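Local structure of extracellular ligand-binding receptor (4ZPJ) at residues R194-A199 with Q245-A250; A252-H257 with P280-G285. The protein probably binds a small solute outside the membrane and delivers it to an ABC transporter. All blocks are in the same frame, centred on the assembly; numbering follows the deposited sequence.

Contact 1 (R194-A199 with Q245-A250)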
loop_
_atom_site.group_PDB
_atom_site.type_symbol
_atom_site.label_atom_id
_atom_site.label_comp_id
_atom_site.label_asym_id
_atom_site.label_seq_id
_atom_site.Cartn_x
_atom_site.Cartn_y
_atom_site.Cartn_z
ATOM N N ARG A 194 3.666 19.588 -18.104
ATOM C CA ARG A 194 2.397 20.120 -17.636
ATOM C C ARG A 194 1.456 18.946 -17.482
ATOM O O ARG A 194 1.272 18.183 -18.432
ATOM C CB ARG A 194 1.890 21.086 -18.709
ATOM C CG ARG A 194 2.403 22.524 -18.590
ATOM C CD ARG A 194 2.770 23.230 -19.920
ATOM N NE ARG A 194 1.809 23.181 -21.050
ATOM C CZ ARG A 194 1.891 22.386 -22.145
ATOM N NH1 ARG A 194 0.943 22.468 -23.075
ATOM N NH2 ARG A 194 2.884 21.488 -22.334
HETATM N N MSE A 195 0.859 18.744 -16.320
HETATM C CA MSE A 195 -0.020 17.571 -16.153
HETATM C C MSE A 195 -1.342 17.920 -15.544
HETATM O O MSE A 195 -1.449 18.944 -14.880
HETATM C CB MSE A 195 0.659 16.477 -15.334
HETATM C CG MSE A 195 1.794 15.837 -16.133
HETATM SE SE MSE A 195 2.564 14.240 -15.326
HETATM C CE MSE A 195 0.896 13.189 -15.044
ATOM N N VAL A 196 -2.341 17.075 -15.837
ATOM C CA VAL A 196 -3.658 17.058 -15.212
ATOM C C VAL A 196 -3.728 15.914 -14.225
ATOM O O VAL A 196 -3.212 14.801 -14.486
ATOM C CB VAL A 196 -4.779 16.832 -16.237
ATOM C CG1 VAL A 196 -6.148 16.723 -15.578
ATOM C CG2 VAL A 196 -4.818 17.986 -17.211
ATOM N N LEU A 197 -4.390 16.170 -13.103
ATOM C CA LEU A 197 -4.566 15.165 -12.066
ATOM C C LEU A 197 -6.027 14.790 -11.923
ATOM O O LEU A 197 -6.901 15.642 -11.990
ATOM C CB LEU A 197 -4.088 15.708 -10.724
ATOM C CG LEU A 197 -2.676 16.237 -10.576
ATOM C CD1 LEU A 197 -2.397 16.555 -9.108
ATOM C CD2 LEU A 197 -1.720 15.178 -11.088
ATOM N N HIS A 198 -6.276 13.521 -11.662
ATOM C CA HIS A 198 -7.593 13.059 -11.455
ATOM C C HIS A 198 -7.654 12.021 -10.376
ATOM O O HIS A 198 -6.789 11.154 -10.324
ATOM C CB HIS A 198 -8.118 12.467 -12.764
ATOM C CG HIS A 198 -9.329 11.631 -12.592
ATOM N ND1 HIS A 198 -10.552 12.173 -12.283
ATOM C CD2 HIS A 198 -9.509 10.291 -12.659
ATOM C CE1 HIS A 198 -11.447 11.211 -12.216
ATOM N NE2 HIS A 198 -10.839 10.059 -12.422
ATOM N N ALA A 199 -8.656 12.105 -9.504
ATOM C CA ALA A 199 -8.869 11.079 -8.488
ATOM C C ALA A 199 -10.283 10.895 -8.085
ATOM O O ALA A 199 -11.099 11.807 -8.212
ATOM C CB ALA A 199 -8.085 11.406 -7.235
ATOM N N GLN A 245 -10.215 18.443 -21.811
ATOM C CA GLN A 245 -10.151 19.883 -22.034
ATOM C C GLN A 245 -8.990 20.504 -21.309
ATOM O O GLN A 245 -8.300 21.340 -21.846
ATOM C CB GLN A 245 -11.395 20.543 -21.502
ATOM C CG GLN A 245 -12.319 21.137 -22.548
ATOM C CD GLN A 245 -13.373 21.956 -21.846
ATOM O OE1 GLN A 245 -13.359 22.023 -20.606
ATOM N NE2 GLN A 245 -14.299 22.569 -22.601
ATOM N N ALA A 246 -8.804 20.125 -20.053
ATOM C CA ALA A 246 -7.656 20.577 -19.316
ATOM C C ALA A 246 -6.378 20.167 -20.058
ATOM O O ALA A 246 -5.424 20.960 -20.173
ATOM C CB ALA A 246 -7.675 20.025 -17.919
ATOM N N ALA A 247 -6.385 18.974 -20.638
ATOM C CA ALA A 247 -5.201 18.481 -21.319
ATOM C C ALA A 247 -4.922 19.120 -22.643
ATOM O O ALA A 247 -3.940 18.765 -23.268
ATOM C CB ALA A 247 -5.258 16.980 -21.485
ATOM N N ALA A 248 -5.743 20.065 -23.088
ATOM C CA ALA A 248 -5.350 20.879 -24.230
ATOM C C ALA A 248 -4.063 21.637 -23.904
ATOM O O ALA A 248 -3.207 21.823 -24.764
ATOM C CB ALA A 248 -6.461 21.861 -24.622
ATOM N N GLU A 249 -3.924 22.063 -22.657
ATOM C CA GLU A 249 -2.703 22.724 -22.223
ATOM C C GLU A 249 -1.817 21.814 -21.358
ATOM O O GLU A 249 -1.199 22.279 -20.404
ATOM C CB GLU A 249 -3.068 24.022 -21.490
ATOM C CG GLU A 249 -3.734 25.077 -22.394
ATOM C CD GLU A 249 -2.852 25.557 -23.561
ATOM O OE1 GLU A 249 -2.664 24.793 -24.536
ATOM O OE2 GLU A 249 -2.360 26.711 -23.526
ATOM N N ALA A 250 -1.734 20.526 -21.686
ATOM C CA ALA A 250 -1.021 19.581 -20.826
ATOM C C ALA A 250 -0.406 18.478 -21.644
ATOM O O ALA A 250 -0.813 18.242 -22.770
ATOM C CB ALA A 250 -1.955 18.978 -19.797
#
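Arg-194 and Ala-250 bring their CA atoms to 4.7 Å of each other where strand 194-200 starts and the turn after helix 237-246 ends, and the two chains diverge from there, Val-196 and Ala-247 being 6.5 Å apart between CA atoms. The motif is a beta-alpha-beta crossover in a parallel sheet of the periplasmic-binding-protein fold: the chain leaves strand 222-229, runs through helix 237-246 and returns as strand 252-256, passing over strand 194-200, which lies between those two strands. The apolar part of the contact is made by Val-196. With CG1 anti to the backbone N (chi1 176°), its other branch, CG2, is presented to the helix end, where it lies 3.6 Å from Ala-246 CB and also touches Ala-250 CB. Alanine suits these places because a single methyl lets the helix end and its turn settle close over the strand, and a beta-branched valine reaches these methyls with one short branch. Ala-250 CB also rests 3.6 Å from Arg-194 O.

Arg-194 lies along the turn at 249-250. Its chain bends at chi2 (140°) and again at chi3, which folds the guanidinium back along the turn; one face lies over Ala-250 N, with Ala-250 CA offset toward the edge of the group. The carbonyl of Glu-249 meets the group obliquely. The charged end is taken by Asp-251, whose carboxylate forms a salt bridge with NH2 just past the turn. Arginine fits here since its aliphatic part covers the turn while its charged head reaches an acid. Glu-249 may add a weaker electrostatic attraction, its OE1 standing 4.5 Å from Arg-194 NH1.

Contact 2 (A252-H257 with P280-G285); sequences AVFAFH and PLIPSG
Val-253 and Ile-282 are joined through the backbone, Ile-282 N giving a nearly straight bond of 2.8 Å to Val-253 O (169° at the hydrogen). It is one of four bonds that pair these strands in parallel within a beta-alpha-beta unit, helix 261-272 making the connection. The others run from Val-253 N to Pro-280 O, from Ala-255 N to Ile-282 O and from Ser-284 N to Ala-255 O, the last 2.8 Å long. Pro-283 fits this register: its neighbours Ile-282 and Ser-284 supply the N-H groups, and its own nitrogen, without a hydrogen, faces away from strand 252-256 at the outermost strand of the sheet.

On one face, Leu-281 CD1 touches both Val-253 CB, at 4.0 Å, and Ala-255 CB; the small alanine leaves room for it, and Leu-267 and Tyr-270 of helix 261-272 cover the leucine from beyond. On the other face, Phe-254 swings CG anti to its own nitrogen (chi1 166°), which carries the ring toward the partner strand: CD1 comes to 3.4 Å from Ile-282 O and 4.1 Å from Ile-282 CG2, while CE1 reaches Ser-284 CA. Phe-212 of helix 203-218 stacks on this ring, and Met-195 and Leu-197 of the neighbouring strand also touch it. Replacing Phe-254 with an alanine would probably open a gap beside Ile-282 CG2 and Ser-284 CA and leave Phe-212 without its stacking partner.

Just past the strand, Ser-284 suits its place because its hydroxyl is held by polar partners, hydrogen-bonding Asp-179 OD2 and Ala-286 N. Positioned by them, Ser-284 OG also lies in the plane of the Phe-256 ring, at its edge, 3.4 Å from CD2.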
loop_
_atom_site.group_PDB
_atom_site.type_symbol
_atom_site.label_atom_id
_atom_site.label_comp_id
_atom_site.label_asym_id
_atom_site.label_seq_id
_atom_site.Cartn_x
_atom_site.Cartn_y
_atom_site.Cartn_z
ATOM N N ALA A 252 0.055 15.175 -20.139
ATOM C CA ALA A 252 -0.278 13.843 -19.557
ATOM C C ALA A 252 -1.228 13.956 -18.392
ATOM O O ALA A 252 -1.410 15.034 -17.875
ATOM C CB ALA A 252 0.974 13.072 -19.091
ATOM N N VAL A 253 -1.773 12.827 -17.963
ATOM C CA VAL A 253 -2.705 12.779 -16.859
ATOM C C VAL A 253 -2.224 11.778 -15.843
ATOM O O VAL A 253 -1.768 10.763 -16.239
ATOM C CB VAL A 253 -4.071 12.236 -17.354
ATOM C CG1 VAL A 253 -5.081 12.179 -16.217
ATOM C CG2 VAL A 253 -4.568 13.117 -18.459
ATOM N N PHE A 254 -2.340 12.065 -14.558
ATOM C CA PHE A 254 -2.177 11.066 -13.511
ATOM C C PHE A 254 -3.554 10.800 -12.899
ATOM O O PHE A 254 -4.256 11.753 -12.599
ATOM C CB PHE A 254 -1.223 11.550 -12.426
ATOM C CG PHE A 254 -1.274 10.721 -11.146
ATOM C CD1 PHE A 254 -0.580 9.516 -11.031
ATOM C CD2 PHE A 254 -1.997 11.138 -10.073
ATOM C CE1 PHE A 254 -0.650 8.739 -9.867
ATOM C CE2 PHE A 254 -2.073 10.383 -8.905
ATOM C CZ PHE A 254 -1.409 9.197 -8.797
ATOM N N ALA A 255 -3.934 9.533 -12.718
ATOM C CA ALA A 255 -5.222 9.155 -12.115
ATOM C C ALA A 255 -5.122 8.067 -11.024
ATOM O O ALA A 255 -4.395 7.035 -11.166
ATOM C CB ALA A 255 -6.159 8.681 -13.179
ATOM N N PHE A 256 -5.861 8.304 -9.942
ATOM C CA PHE A 256 -5.984 7.365 -8.817
ATOM C C PHE A 256 -7.422 7.117 -8.399
ATOM O O PHE A 256 -8.190 8.060 -8.207
ATOM C CB PHE A 256 -5.234 7.912 -7.610
ATOM C CG PHE A 256 -5.551 7.210 -6.339
ATOM C CD1 PHE A 256 -6.630 7.622 -5.547
ATOM C CD2 PHE A 256 -4.761 6.158 -5.911
ATOM C CE1 PHE A 256 -6.930 6.971 -4.359
ATOM C CE2 PHE A 256 -5.054 5.491 -4.713
ATOM C CZ PHE A 256 -6.135 5.909 -3.936
ATOM N N HIS A 257 -7.777 5.844 -8.239
ATOM C CA HIS A 257 -9.075 5.434 -7.700
ATOM C C HIS A 257 -8.945 4.386 -6.651
ATOM O O HIS A 257 -9.935 3.992 -6.072
ATOM C CB HIS A 257 -9.950 4.848 -8.787
ATOM C CG HIS A 257 -10.208 5.781 -9.896
ATOM N ND1 HIS A 257 -9.307 5.977 -10.928
ATOM C CD2 HIS A 257 -11.220 6.649 -10.096
ATOM C CE1 HIS A 257 -9.793 6.886 -11.750
ATOM N NE2 HIS A 257 -10.933 7.338 -11.245
ATOM N N PRO A 280 -1.364 10.727 -22.916
ATOM C CA PRO A 280 -0.674 9.774 -22.033
ATOM C C PRO A 280 -1.232 9.778 -20.642
ATOM O O PRO A 280 -1.547 10.821 -20.095
ATOM C CB PRO A 280 0.792 10.268 -22.030
ATOM C CG PRO A 280 0.924 11.013 -23.355
ATOM C CD PRO A 280 -0.426 11.659 -23.577
ATOM N N LEU A 281 -1.314 8.600 -20.064
ATOM C CA LEU A 281 -1.920 8.440 -18.761
ATOM C C LEU A 281 -0.968 7.662 -17.877
ATOM O O LEU A 281 -0.424 6.639 -18.315
ATOM C CB LEU A 281 -3.217 7.676 -18.916
ATOM C CG LEU A 281 -3.844 7.137 -17.647
ATOM C CD1 LEU A 281 -4.281 8.266 -16.751
ATOM C CD2 LEU A 281 -5.023 6.274 -18.025
ATOM N N ILE A 282 -0.784 8.137 -16.634
ATOM C CA ILE A 282 -0.035 7.422 -15.641
ATOM C C ILE A 282 -1.058 7.052 -14.592
ATOM O O ILE A 282 -1.581 7.922 -13.867
ATOM C CB ILE A 282 1.076 8.276 -15.031
ATOM C CG1 ILE A 282 2.124 8.584 -16.094
ATOM C CG2 ILE A 282 1.656 7.585 -13.813
ATOM C CD1 ILE A 282 3.214 9.510 -15.656
ATOM N N PRO A 283 -1.405 5.767 -14.547
ATOM C CA PRO A 283 -2.268 5.308 -13.515
ATOM C C PRO A 283 -1.524 5.171 -12.245
ATOM O O PRO A 283 -0.311 4.947 -12.233
ATOM C CB PRO A 283 -2.670 3.899 -13.950
ATOM C CG PRO A 283 -2.032 3.637 -15.249
ATOM C CD PRO A 283 -0.950 4.679 -15.425
ATOM N N SER A 284 -2.263 5.260 -11.157
ATOM C CA SER A 284 -1.725 4.840 -9.884
ATOM C C SER A 284 -1.453 3.343 -9.934
ATOM O O SER A 284 -2.231 2.567 -10.537
ATOM C CB SER A 284 -2.726 5.128 -8.766
ATOM O OG SER A 284 -2.457 4.334 -7.638
ATOM N N GLY A 285 -0.401 2.931 -9.242
ATOM C CA GLY A 285 -0.138 1.513 -9.054
ATOM C C GLY A 285 -1.290 0.757 -8.469
ATOM O O GLY A 285 -1.499 -0.406 -8.775
#

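Overall arrangement
Contact 1 and contact 2 have centres 11 Å apart and share one sheet, since strands 194-200 and 252-256 are neighbours in it. Phe-254 bridges them: probable hydrogen bonds join its N to Val-196 O at 2.9 Å and its O to His-198 N at 2.8 Å. The contacts follow one another along the chain: strand 252-256 comes directly after helix 237-246 of contact 1 and begins contact 2. A bound zinc ion lies about 10 Å from the side chain of Ala-247 in contact 1, and one about 11 Å from that of Phe-256 in contact 2. His-198 NE2 and His-257 NE2 are hydrogen-bonded at 3.0 Å, joining the two contacts beyond the backbone pairing.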